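Pectate lyase (Cellvibrio cellulosa, PDB 1GXM) cleaves polygalacturonate chains by beta-elimination as a family 10 pectate lyase, whose catalytic module is the part described here. Local coordinates at residues Phe280-Thr285 / Gly295-Asp300; Ala208-Ser213 / Thr310-Gly315; Gln45-Trp50 / Ala103-Asn108; Ser109-Ser112 / Leu116-Phe119. One frame throughout, in Å; residues are numbered along the deposited sequence.

Along the chain the order is contact 3, contact 4, then contact 2, with contact 1 nested inside the loop that contact 2 closes. Contacts 3 and 4, centres about 11 Å apart, share the end of helix 93-109: residues 103-108 are its last turns and Ser109-Ser112 the chain leaving it; Leu106 O touches Leu116 CD2. Contacts 1 and 2, centres about 10 Å apart, meet around the two-stranded sheet of 214-215 and 280-281, where Phe280 packs on Trp314. Contacts 1 and 3 are about 36 Å apart, centre to centre, but contacts 2 and 4 approach to about 7 Å at their nearest atoms. One pair lies among helices, the other among loops and short strands.

Contact 1. Residues Phe280-Thr285 / Gly295-Asp300; sequences FYDLNT and GSKFYD
Asp282 and Lys297 form a salt bridge at the surface, with the aspartate belonging to an Asx turn just after strand 280-281 and the lysine to the weakly bonded strand 297-298. Lys297 runs out fully extended, every torsion near 180°, and meets the aspartate side chain at about a right angle; NZ donates to Asp282 OD2 at 2.8 Å. The ammonium comes from the anti side of that oxygen, 21° out of the carboxylate plane. With the CA atoms of the two residues 9.7 Å apart, the long reach of the lysine makes the contact. Lys297 also makes a cation-pi contact with Phe289.

Hydrogen bonds inside residues 280-285 orient the carboxylate. Asp282 CG lies anti to the backbone N (chi1 -178°), and OD1 takes two backbone N-H groups: Asn284 N at 2.9 Å, from above the carboxylate plane, and Thr285 N, also at 2.9 Å, on the anti lone pair. The oxygens thus divide the work, OD1 shaping the turn and OD2 facing the lysine, which would be expected to keep the carboxylate ionised.

Water-mediated links complete the contact. One water accepts from Leu283 N and from Lys297 NZ, tying the turn backbone to the ammonium. Tyr299, whose ring has a cation-pi contact with Arg287, brings its hydroxyl to 4.0 Å from Asp282 OD2. A second water joins this phenol to the turn, 2.7 Å from Tyr299 OH and 2.7 Å from Thr285 OG1.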
loop_
_atom_site.group_PDB
_atom_site.type_symbol
_atom_site.label_atom_id
_atom_site.label_comp_id
_atom_site.label_asym_id
_atom_site.label_seq_id
_atom_site.Cartn_x
_atom_site.Cartn_y
_atom_site.Cartn_z
ATOM N N PHE A 280 5.352 4.922 13.439
ATOM C CA PHE A 280 4.321 4.440 14.350
ATOM C C PHE A 280 3.915 5.540 15.299
ATOM O O PHE A 280 4.763 6.133 15.954
ATOM C CB PHE A 280 4.843 3.276 15.175
ATOM C CG PHE A 280 5.393 2.150 14.356
ATOM C CD1 PHE A 280 4.551 1.217 13.774
ATOM C CD2 PHE A 280 6.752 2.026 14.168
ATOM C CE1 PHE A 280 5.067 0.212 13.007
ATOM C CE2 PHE A 280 7.267 1.021 13.403
ATOM C CZ PHE A 280 6.422 0.091 12.838
ATOM N N TYR A 281 2.616 5.774 15.395
ATOM C CA TYR A 281 2.053 6.682 16.373
ATOM C C TYR A 281 1.093 5.938 17.272
ATOM O O TYR A 281 0.323 5.095 16.829
ATOM C CB TYR A 281 1.241 7.775 15.706
ATOM C CG TYR A 281 2.059 8.750 14.936
ATOM C CD1 TYR A 281 2.426 8.493 13.639
ATOM C CD2 TYR A 281 2.485 9.926 15.524
ATOM C CE1 TYR A 281 3.161 9.399 12.921
ATOM C CE2 TYR A 281 3.238 10.830 14.827
ATOM C CZ TYR A 281 3.572 10.579 13.518
ATOM O OH TYR A 281 4.328 11.467 12.782
ATOM N N ASP A 282 1.094 6.298 18.539
ATOM C CA ASP A 282 0.150 5.705 19.463
ATOM C C ASP A 282 -1.279 6.045 19.040
ATOM O O ASP A 282 -1.592 7.204 18.754
ATOM C CB ASP A 282 0.430 6.191 20.873
ATOM C CG ASP A 282 -0.475 5.572 21.880
ATOM O OD1 ASP A 282 -1.593 6.102 22.114
ATOM O OD2 ASP A 282 -0.153 4.540 22.451
ATOM N N LEU A 283 -2.151 5.042 19.046
ATOM C CA LEU A 283 -3.509 5.187 18.564
ATOM C C LEU A 283 -4.260 6.297 19.271
ATOM O O LEU A 283 -5.045 6.980 18.660
ATOM C CB LEU A 283 -4.254 3.872 18.735
ATOM C CG LEU A 283 -3.839 2.800 17.744
ATOM C CD1 LEU A 283 -4.403 1.481 18.179
ATOM C CD2 LEU A 283 -4.305 3.097 16.326
ATOM N N ASN A 284 -4.028 6.450 20.559
ATOM C CA ASN A 284 -4.815 7.379 21.349
ATOM C C ASN A 284 -4.110 8.697 21.631
ATOM O O ASN A 284 -4.777 9.727 21.629
ATOM C CB ASN A 284 -5.292 6.722 22.639
ATOM C CG ASN A 284 -6.324 5.653 22.388
ATOM O OD1 ASN A 284 -7.242 5.860 21.619
ATOM N ND2 ASN A 284 -6.161 4.507 23.018
ATOM N N THR A 285 -2.813 8.699 21.894
ATOM C CA THR A 285 -2.112 9.947 22.211
ATOM C C THR A 285 -1.501 10.619 21.001
ATOM O O THR A 285 -1.050 11.768 21.072
ATOM C CB THR A 285 -0.959 9.731 23.165
ATOM O OG1 THR A 285 0.008 8.873 22.542
ATOM C CG2 THR A 285 -1.402 9.054 24.456
ATOM N N GLY A 295 9.049 -6.855 21.231
ATOM C CA GLY A 295 7.704 -6.356 21.138
ATOM C C GLY A 295 7.374 -5.263 22.128
ATOM O O GLY A 295 6.218 -4.940 22.281
ATOM N N SER A 296 8.376 -4.691 22.788
ATOM C CA SER A 296 8.164 -3.605 23.735
ATOM C C SER A 296 7.816 -2.317 23.008
ATOM O O SER A 296 7.962 -2.208 21.798
ATOM C CB SER A 296 9.406 -3.411 24.582
ATOM O OG SER A 296 10.515 -3.048 23.782
ATOM N N LYS A 297 7.366 -1.342 23.761
ATOM C CA LYS A 297 6.945 -0.074 23.216
ATOM C C LYS A 297 7.556 1.009 24.079
ATOM O O LYS A 297 7.452 0.975 25.298
ATOM C CB LYS A 297 5.420 -0.011 23.194
ATOM C CG LYS A 297 4.836 1.233 22.663
ATOM C CD LYS A 297 3.328 1.085 22.552
ATOM C CE LYS A 297 2.664 2.375 22.142
ATOM N NZ LYS A 297 1.194 2.163 22.106
ATOM N N PHE A 298 8.231 1.960 23.452
ATOM C CA PHE A 298 8.969 2.958 24.190
ATOM C C PHE A 298 9.141 4.186 23.332
ATOM O O PHE A 298 8.815 4.188 22.159
ATOM C CB PHE A 298 10.276 2.372 24.698
ATOM C CG PHE A 298 11.113 1.755 23.635
ATOM C CD1 PHE A 298 10.917 0.451 23.264
ATOM C CD2 PHE A 298 12.116 2.472 23.001
ATOM C CE1 PHE A 298 11.693 -0.108 22.295
ATOM C CE2 PHE A 298 12.855 1.912 21.997
ATOM C CZ PHE A 298 12.656 0.636 21.658
ATOM N N TYR A 299 9.609 5.259 23.948
ATOM C CA TYR A 299 9.516 6.583 23.363
ATOM C C TYR A 299 10.843 7.270 23.098
ATOM O O TYR A 299 10.834 8.386 22.585
ATOM C CB TYR A 299 8.595 7.454 24.206
ATOM C CG TYR A 299 7.199 6.916 24.213
ATOM C CD1 TYR A 299 6.344 7.139 23.154
ATOM C CD2 TYR A 299 6.744 6.124 25.259
ATOM C CE1 TYR A 299 5.082 6.636 23.133
ATOM C CE2 TYR A 299 5.461 5.608 25.243
ATOM C CZ TYR A 299 4.633 5.861 24.168
ATOM O OH TYR A 299 3.359 5.381 24.125
ATOM N N ASP A 300 11.947 6.601 23.397
ATOM C CA ASP A 300 13.285 7.124 23.175
ATOM C C ASP A 300 14.026 6.107 22.318
ATOM O O ASP A 300 14.300 5.000 22.733
ATOM C CB ASP A 300 13.955 7.341 24.528
ATOM C CG ASP A 300 15.355 7.848 24.433
ATOM O OD1 ASP A 300 15.950 7.847 23.331
ATOM O OD2 ASP A 300 15.949 8.268 25.463
HETATM O O HOH W 1 -0.912 2.493 19.740
HETATM O O HOH W 2 1.537 7.345 24.180
#

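Contact 2. Residues Ala208-Ser213 / Thr310-Gly315; sequences AYELES and TGYSWG
Tyr209 drives the edge of its ring into a face of Tyr312, a T-shaped stack with centroids 5.0 Å apart and planes at 68°. The leading atom is Tyr209 CE1, 3.6 Å from Tyr312 CE1 and nearer the rim of that ring than its centre. Tyr209 reaches it with CG between its own backbone N and carbonyl carbon (chi1 43°). Tyr312, on the chain just past helix 306-311, swings CG away from its backbone N instead (chi1 -166°), which carries the phenol out to Glu210.

Glu210, extended beyond CG, crosses Tyr312 at about a right angle. Tyr312 OH donates to Glu210 OE2 at 2.7 Å, on that oxygen's anti lone pair; OE2 also has a salt bridge with Arg207, so its negative charge is probably well compensated. This joins the loop between strands 195-196 and 214-215 to the end of helix 306-311, within the pectic acid lyase domain.

Trp314 adds a third ring, on which Phe280 also packs. Its indole CH2 lies 3.7 Å from Tyr209 O and 4.0 Å from Tyr209 CB, while Tyr312 CD2 sits over one face. Trp314 NE1 is hydrogen-bonded to Arg308 O, which should restrain the ring's rotation.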
loop_
_atom_site.group_PDB
_atom_site.type_symbol
_atom_site.label_atom_id
_atom_site.label_comp_id
_atom_site.label_asym_id
_atom_site.label_seq_id
_atom_site.Cartn_x
_atom_site.Cartn_y
_atom_site.Cartn_z
ATOM N N ALA A 208 7.291 -8.555 15.366
ATOM C CA ALA A 208 7.404 -8.239 16.786
ATOM C C ALA A 208 7.478 -6.744 17.053
ATOM O O ALA A 208 6.950 -6.260 18.045
ATOM C CB ALA A 208 8.604 -8.916 17.386
ATOM N N TYR A 209 8.137 -6.036 16.151
ATOM C CA TYR A 209 8.437 -4.620 16.332
ATOM C C TYR A 209 7.441 -3.747 15.595
ATOM O O TYR A 209 7.661 -2.552 15.458
ATOM C CB TYR A 209 9.889 -4.326 15.869
ATOM C CG TYR A 209 10.221 -5.027 14.581
ATOM C CD1 TYR A 209 9.904 -4.476 13.345
ATOM C CD2 TYR A 209 10.819 -6.296 14.600
ATOM C CE1 TYR A 209 10.168 -5.169 12.158
ATOM C CE2 TYR A 209 11.066 -6.977 13.430
ATOM C CZ TYR A 209 10.730 -6.420 12.217
ATOM O OH TYR A 209 11.005 -7.101 11.050
ATOM N N GLU A 210 6.342 -4.339 15.123
ATOM C CA GLU A 210 5.297 -3.652 14.374
ATOM C C GLU A 210 4.003 -3.714 15.166
ATOM O O GLU A 210 3.256 -4.656 15.067
ATOM C CB GLU A 210 5.147 -4.283 13.000
ATOM C CG GLU A 210 6.389 -4.025 12.171
ATOM C CD GLU A 210 6.446 -4.755 10.867
ATOM O OE1 GLU A 210 5.892 -5.860 10.741
ATOM O OE2 GLU A 210 7.070 -4.217 9.938
ATOM N N LEU A 211 3.772 -2.703 15.981
ATOM C CA LEU A 211 2.702 -2.737 16.952
ATOM C C LEU A 211 1.480 -2.012 16.435
ATOM O O LEU A 211 1.511 -1.301 15.454
ATOM C CB LEU A 211 3.193 -2.123 18.250
ATOM C CG LEU A 211 4.463 -2.706 18.848
ATOM C CD1 LEU A 211 4.709 -2.079 20.195
ATOM C CD2 LEU A 211 4.339 -4.200 19.032
ATOM N N GLU A 212 0.401 -2.158 17.171
ATOM C CA GLU A 212 -0.821 -1.428 16.894
ATOM C C GLU A 212 -0.539 0.054 17.024
ATOM O O GLU A 212 0.035 0.502 18.000
ATOM C CB GLU A 212 -1.936 -1.812 17.871
ATOM C CG GLU A 212 -2.163 -3.323 18.026
ATOM C CD GLU A 212 -1.345 -3.953 19.160
ATOM O OE1 GLU A 212 -0.173 -3.566 19.415
ATOM O OE2 GLU A 212 -1.867 -4.866 19.839
ATOM N N SER A 213 -0.985 0.798 16.030
ATOM C CA SER A 213 -0.525 2.149 15.839
ATOM C C SER A 213 -1.210 2.779 14.670
ATOM O O SER A 213 -1.840 2.097 13.871
ATOM C CB SER A 213 0.965 2.143 15.565
ATOM O OG SER A 213 1.260 1.285 14.489
ATOM N N THR A 310 19.180 0.441 13.444
ATOM C CA THR A 310 19.876 0.589 12.166
ATOM C C THR A 310 19.190 -0.205 11.043
ATOM O O THR A 310 19.305 0.144 9.874
ATOM C CB THR A 310 21.342 0.135 12.262
ATOM O OG1 THR A 310 21.388 -1.229 12.709
ATOM C CG2 THR A 310 22.093 0.936 13.283
ATOM N N GLY A 311 18.457 -1.261 11.393
ATOM C CA GLY A 311 17.930 -2.191 10.411
ATOM C C GLY A 311 16.521 -1.924 9.937
ATOM O O GLY A 311 16.033 -2.571 9.050
ATOM N N TYR A 312 15.866 -0.955 10.552
ATOM C CA TYR A 312 14.479 -0.630 10.232
ATOM C C TYR A 312 14.331 0.869 10.368
ATOM O O TYR A 312 14.937 1.467 11.261
ATOM C CB TYR A 312 13.584 -1.337 11.244
ATOM C CG TYR A 312 12.113 -1.425 10.955
ATOM C CD1 TYR A 312 11.612 -2.343 10.059
ATOM C CD2 TYR A 312 11.201 -0.633 11.641
ATOM C CE1 TYR A 312 10.259 -2.447 9.845
ATOM C CE2 TYR A 312 9.856 -0.726 11.418
ATOM C CZ TYR A 312 9.379 -1.660 10.546
ATOM O OH TYR A 312 8.031 -1.770 10.303
ATOM N N SER A 313 13.562 1.486 9.475
ATOM C CA SER A 313 13.355 2.927 9.531
ATOM C C SER A 313 12.194 3.247 10.446
ATOM O O SER A 313 11.089 2.746 10.255
ATOM C CB SER A 313 13.031 3.501 8.166
ATOM O OG SER A 313 14.133 3.378 7.330
ATOM N N TRP A 314 12.411 4.114 11.409
ATOM C CA TRP A 314 11.412 4.442 12.428
ATOM C C TRP A 314 10.718 5.772 12.182
ATOM O O TRP A 314 9.865 6.171 12.950
ATOM C CB TRP A 314 12.066 4.419 13.814
ATOM C CG TRP A 314 12.487 3.039 14.138
ATOM C CD1 TRP A 314 13.694 2.467 13.877
ATOM C CD2 TRP A 314 11.650 1.996 14.635
ATOM N NE1 TRP A 314 13.675 1.145 14.238
ATOM C CE2 TRP A 314 12.428 0.832 14.705
ATOM C CE3 TRP A 314 10.331 1.938 15.074
ATOM C CZ2 TRP A 314 11.945 -0.358 15.177
ATOM C CZ3 TRP A 314 9.851 0.740 15.543
ATOM C CH2 TRP A 314 10.645 -0.394 15.569
ATOM N N GLY A 315 11.086 6.443 11.095
ATOM C CA GLY A 315 10.510 7.710 10.737
ATOM C C GLY A 315 10.954 8.051 9.347
ATOM O O GLY A 315 11.788 7.377 8.761
#

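Contact 3. Residues Gln45-Trp50 / Ala103-Asn108; sequences QNNGGW and ANFLVN
Gly49 lays its CA almost exactly over the centre of the Phe105 ring, a CH-pi contact in which backbone rather than a side chain covers the aromatic face. CA stands 3.7 Å from the ring centroid and only 10° off the normal, and Gly49 N comes over the same face, 3.5 Å from Phe105 CG. Gly48 has a positive phi, and its CA approaches that of Phe105 to 5.2 Å, so the loop presses its backbone directly on the helix. Phe105 turns CG anti to its backbone N (chi1 170°), toward the loop.

Asn47 runs alongside the phenylalanine, its OD1 3.6 Å from Phe105 CD1, with Asn47 O near the plane of the ring at its edge. No direct hydrogen bond crosses the contact. Two waters serve instead: both donate to Asn47 O, and they accept from Asn104 ND2 and Asn108 ND2 respectively. Arg166 holds Asn104 by its OD1.

Asn47 OD1 takes the N-H of Gly49 at 2.8 Å, closing an Asx turn that overlaps the type I beta turn from Gln45 to Gly48; both turns belong to the loop after helix 37-42, packed on helix 93-109 of the alpha/alpha toroid known for family 10 lyases.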
loop_
_atom_site.group_PDB
_atom_site.type_symbol
_atom_site.label_atom_id
_atom_site.label_comp_id
_atom_site.label_asym_id
_atom_site.label_seq_id
_atom_site.Cartn_x
_atom_site.Cartn_y
_atom_site.Cartn_z
ATOM N N GLN A 45 2.194 -18.246 -9.839
ATOM C CA GLN A 45 1.673 -19.440 -9.213
ATOM C C GLN A 45 0.369 -19.828 -9.869
ATOM O O GLN A 45 -0.253 -19.043 -10.583
ATOM C CB GLN A 45 1.465 -19.226 -7.712
ATOM C CG GLN A 45 2.744 -18.774 -6.997
ATOM C CD GLN A 45 3.876 -19.761 -7.129
ATOM O OE1 GLN A 45 3.924 -20.752 -6.409
ATOM N NE2 GLN A 45 4.817 -19.463 -8.006
ATOM N N ASN A 46 -0.056 -21.056 -9.614
ATOM C CA ASN A 46 -1.297 -21.572 -10.185
ATOM C C ASN A 46 -2.483 -20.713 -9.822
ATOM O O ASN A 46 -3.410 -20.525 -10.612
ATOM C CB ASN A 46 -1.527 -23.019 -9.743
ATOM C CG ASN A 46 -0.486 -23.976 -10.311
ATOM O OD1 ASN A 46 -0.031 -23.805 -11.421
ATOM N ND2 ASN A 46 -0.093 -24.950 -9.521
ATOM N N ASN A 47 -2.449 -20.155 -8.615
ATOM C CA ASN A 47 -3.553 -19.319 -8.141
ATOM C C ASN A 47 -3.633 -17.934 -8.777
ATOM O O ASN A 47 -4.590 -17.225 -8.562
ATOM C CB ASN A 47 -3.546 -19.214 -6.629
ATOM C CG ASN A 47 -2.275 -18.629 -6.085
ATOM O OD1 ASN A 47 -1.621 -17.814 -6.706
ATOM N ND2 ASN A 47 -1.945 -19.025 -4.879
ATOM N N GLY A 48 -2.622 -17.582 -9.552
ATOM C CA GLY A 48 -2.530 -16.305 -10.235
ATOM C C GLY A 48 -1.675 -15.259 -9.560
ATOM O O GLY A 48 -1.377 -14.234 -10.149
ATOM N N GLY A 49 -1.320 -15.497 -8.306
ATOM C CA GLY A 49 -0.429 -14.599 -7.592
ATOM C C GLY A 49 1.023 -14.943 -7.853
ATOM O O GLY A 49 1.348 -15.989 -8.413
ATOM N N TRP A 50 1.905 -14.080 -7.390
ATOM C CA TRP A 50 3.327 -14.334 -7.406
ATOM C C TRP A 50 3.878 -14.430 -6.003
ATOM O O TRP A 50 3.356 -13.813 -5.079
ATOM C CB TRP A 50 4.106 -13.220 -8.083
ATOM C CG TRP A 50 4.171 -13.331 -9.584
ATOM C CD1 TRP A 50 5.221 -13.767 -10.302
ATOM C CD2 TRP A 50 3.163 -12.952 -10.535
ATOM N NE1 TRP A 50 4.936 -13.710 -11.642
ATOM C CE2 TRP A 50 3.679 -13.214 -11.815
ATOM C CE3 TRP A 50 1.863 -12.447 -10.433
ATOM C CZ2 TRP A 50 2.964 -12.963 -12.970
ATOM C CZ3 TRP A 50 1.172 -12.169 -11.591
ATOM C CH2 TRP A 50 1.719 -12.443 -12.837
ATOM N N ALA A 103 -5.623 -10.860 -11.604
ATOM C CA ALA A 103 -6.762 -10.081 -11.131
ATOM C C ALA A 103 -7.721 -10.975 -10.367
ATOM O O ALA A 103 -8.245 -10.592 -9.326
ATOM C CB ALA A 103 -7.463 -9.434 -12.277
ATOM N N ASN A 104 -7.944 -12.174 -10.894
ATOM C CA ASN A 104 -8.787 -13.146 -10.236
ATOM C C ASN A 104 -8.232 -13.475 -8.864
ATOM O O ASN A 104 -8.971 -13.596 -7.902
ATOM C CB ASN A 104 -8.886 -14.403 -11.098
ATOM C CG ASN A 104 -9.849 -15.423 -10.555
ATOM O OD1 ASN A 104 -10.965 -15.107 -10.184
ATOM N ND2 ASN A 104 -9.413 -16.675 -10.520
ATOM N N PHE A 105 -6.916 -13.656 -8.791
ATOM C CA PHE A 105 -6.244 -13.915 -7.530
ATOM C C PHE A 105 -6.537 -12.804 -6.512
ATOM O O PHE A 105 -6.922 -13.068 -5.378
ATOM C CB PHE A 105 -4.744 -14.004 -7.743
ATOM C CG PHE A 105 -3.968 -14.021 -6.470
ATOM C CD1 PHE A 105 -3.839 -15.191 -5.738
ATOM C CD2 PHE A 105 -3.414 -12.862 -5.962
ATOM C CE1 PHE A 105 -3.162 -15.194 -4.531
ATOM C CE2 PHE A 105 -2.721 -12.875 -4.756
ATOM C CZ PHE A 105 -2.605 -14.047 -4.057
ATOM N N LEU A 106 -6.357 -11.561 -6.937
ATOM C CA LEU A 106 -6.580 -10.450 -6.023
ATOM C C LEU A 106 -8.005 -10.441 -5.508
ATOM O O LEU A 106 -8.247 -10.310 -4.318
ATOM C CB LEU A 106 -6.242 -9.115 -6.665
ATOM C CG LEU A 106 -4.776 -8.835 -6.984
ATOM C CD1 LEU A 106 -4.683 -7.493 -7.648
ATOM C CD2 LEU A 106 -3.919 -8.831 -5.738
ATOM N N VAL A 107 -8.970 -10.621 -6.412
ATOM C CA VAL A 107 -10.354 -10.633 -5.979
ATOM C C VAL A 107 -10.671 -11.855 -5.118
ATOM O O VAL A 107 -11.339 -11.748 -4.095
ATOM C CB VAL A 107 -11.331 -10.495 -7.145
ATOM C CG1 VAL A 107 -12.775 -10.511 -6.611
ATOM C CG2 VAL A 107 -11.039 -9.183 -7.910
ATOM N N ASN A 108 -10.150 -13.018 -5.503
ATOM C CA ASN A 108 -10.351 -14.228 -4.709
ATOM C C ASN A 108 -9.821 -14.099 -3.299
ATOM O O ASN A 108 -10.377 -14.667 -2.359
ATOM C CB ASN A 108 -9.702 -15.438 -5.345
ATOM C CG ASN A 108 -10.482 -15.968 -6.512
ATOM O OD1 ASN A 108 -11.688 -15.702 -6.655
ATOM N ND2 ASN A 108 -9.806 -16.734 -7.362
HETATM O O HOH W 3 -6.527 -17.116 -11.038
HETATM O O HOH W 4 -6.937 -17.555 -7.121
#

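Contact 4. Residues Ser109-Ser112 / Leu116-Phe119; sequences SQYS and LPQF
Leu116 reaches back to the chain leaving helix 93-109 with one branch: CD2 sits 3.6 Å from Gln110 CB and 3.7 Å from Ser109 OG. The leucine sets off away from Ser109-Ser112, yet with CG beside the backbone N (chi1 -60°) the branch returns to touch them. The glutamine chain, extended beyond CG, crosses the leucine at a slant. Its NE2 is held by Gly114 O, and helix 136-148 packs against the leucine through Met137, Ala140 and Leu141.

Pro117 comes next and makes the shortest approach. Its CD lies 3.0 Å from Ser109 O, a short C-H to oxygen contact, and CG is also near that carbonyl. Here the chain doubles back: residues 109-112 and 116-119 are separated by three residues, and the CA atoms of Gln110 and Leu116 are 4.9 Å apart, so the helix end passes by a tight loop toward strand 119-120 in the helical part of the catalytic module, an alpha/alpha toroid in this family. Pro117 CB, for its part, lies 4.0 Å from Tyr111 CE1, the ring meeting the proline obliquely; Tyr111 OH bonds to Asp128 O and to a bound glycerol, probably from the crystallisation liquor.

The carbonyl of Pro117 is tied back to the helix end by a water, which donates to Pro117 O and to Ser109 OG at 2.9 Å each; that hydroxyl is also bonded to Leu106 O, one turn back in the helix.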
loop_
_atom_site.group_PDB
_atom_site.type_symbol
_atom_site.label_atom_id
_atom_site.label_comp_id
_atom_site.label_asym_id
_atom_site.label_seq_id
_atom_site.Cartn_x
_atom_site.Cartn_y
_atom_site.Cartn_z
ATOM N N SER A 109 -8.740 -13.320 -3.153
ATOM C CA SER A 109 -8.133 -13.122 -1.838
ATOM C C SER A 109 -8.938 -12.232 -0.925
ATOM O O SER A 109 -8.702 -12.203 0.265
ATOM C CB SER A 109 -6.745 -12.542 -1.997
ATOM O OG SER A 109 -6.767 -11.147 -2.211
ATOM N N GLN A 110 -9.886 -11.499 -1.489
ATOM C CA GLN A 110 -10.582 -10.478 -0.752
ATOM C C GLN A 110 -11.603 -11.067 0.208
ATOM O O GLN A 110 -12.419 -11.902 -0.165
ATOM C CB GLN A 110 -11.250 -9.493 -1.704
ATOM C CG GLN A 110 -11.767 -8.256 -1.029
ATOM C CD GLN A 110 -12.260 -7.244 -2.021
ATOM O OE1 GLN A 110 -12.986 -7.579 -2.960
ATOM N NE2 GLN A 110 -11.873 -5.986 -1.829
ATOM N N TYR A 111 -11.559 -10.638 1.448
ATOM C CA TYR A 111 -12.552 -11.031 2.403
ATOM C C TYR A 111 -13.895 -10.378 2.094
ATOM O O TYR A 111 -13.953 -9.400 1.379
ATOM C CB TYR A 111 -12.142 -10.618 3.799
ATOM C CG TYR A 111 -10.961 -11.317 4.411
ATOM C CD1 TYR A 111 -9.665 -10.883 4.187
ATOM C CD2 TYR A 111 -11.150 -12.337 5.321
ATOM C CE1 TYR A 111 -8.593 -11.468 4.827
ATOM C CE2 TYR A 111 -10.085 -12.929 5.948
ATOM C CZ TYR A 111 -8.806 -12.472 5.711
ATOM O OH TYR A 111 -7.768 -13.060 6.363
ATOM N N SER A 112 -14.949 -10.869 2.734
ATOM C CA SER A 112 -16.292 -10.319 2.562
ATOM C C SER A 112 -16.347 -8.841 2.924
ATOM O O SER A 112 -17.155 -8.099 2.379
ATOM C CB SER A 112 -17.294 -11.079 3.419
ATOM O OG SER A 112 -17.013 -10.943 4.773
ATOM N N LEU A 116 -7.895 -7.045 2.007
ATOM C CA LEU A 116 -6.960 -7.885 1.265
ATOM C C LEU A 116 -5.851 -8.350 2.185
ATOM O O LEU A 116 -5.195 -7.530 2.827
ATOM C CB LEU A 116 -6.336 -7.128 0.093
ATOM C CG LEU A 116 -7.342 -6.615 -0.944
ATOM C CD1 LEU A 116 -6.627 -5.904 -2.049
ATOM C CD2 LEU A 116 -8.093 -7.747 -1.538
ATOM N N PRO A 117 -5.619 -9.652 2.240
ATOM C CA PRO A 117 -4.551 -10.212 3.059
ATOM C C PRO A 117 -3.216 -10.090 2.375
ATOM O O PRO A 117 -3.112 -9.857 1.181
ATOM C CB PRO A 117 -4.950 -11.675 3.165
ATOM C CG PRO A 117 -5.597 -11.950 1.863
ATOM C CD PRO A 117 -6.365 -10.709 1.527
ATOM N N GLN A 118 -2.164 -10.251 3.149
ATOM C CA GLN A 118 -0.819 -10.205 2.626
ATOM C C GLN A 118 -0.484 -11.407 1.751
ATOM O O GLN A 118 0.200 -11.269 0.758
ATOM C CB GLN A 118 0.172 -10.095 3.767
ATOM C CG GLN A 118 1.567 -9.750 3.327
ATOM C CD GLN A 118 2.557 -9.739 4.481
ATOM O OE1 GLN A 118 3.254 -8.732 4.718
ATOM N NE2 GLN A 118 2.648 -10.832 5.173
ATOM N N PHE A 119 -0.905 -12.582 2.185
ATOM C CA PHE A 119 -0.709 -13.824 1.465
ATOM C C PHE A 119 -2.054 -14.500 1.315
ATOM O O PHE A 119 -2.873 -14.480 2.239
ATOM C CB PHE A 119 0.197 -14.785 2.225
ATOM C CG PHE A 119 1.646 -14.483 2.114
ATOM C CD1 PHE A 119 2.206 -13.487 2.884
ATOM C CD2 PHE A 119 2.458 -15.209 1.279
ATOM C CE1 PHE A 119 3.538 -13.210 2.805
ATOM C CE2 PHE A 119 3.810 -14.937 1.214
ATOM C CZ PHE A 119 4.340 -13.937 1.965
HETATM O O HOH W 5 -4.186 -10.098 -1.514
#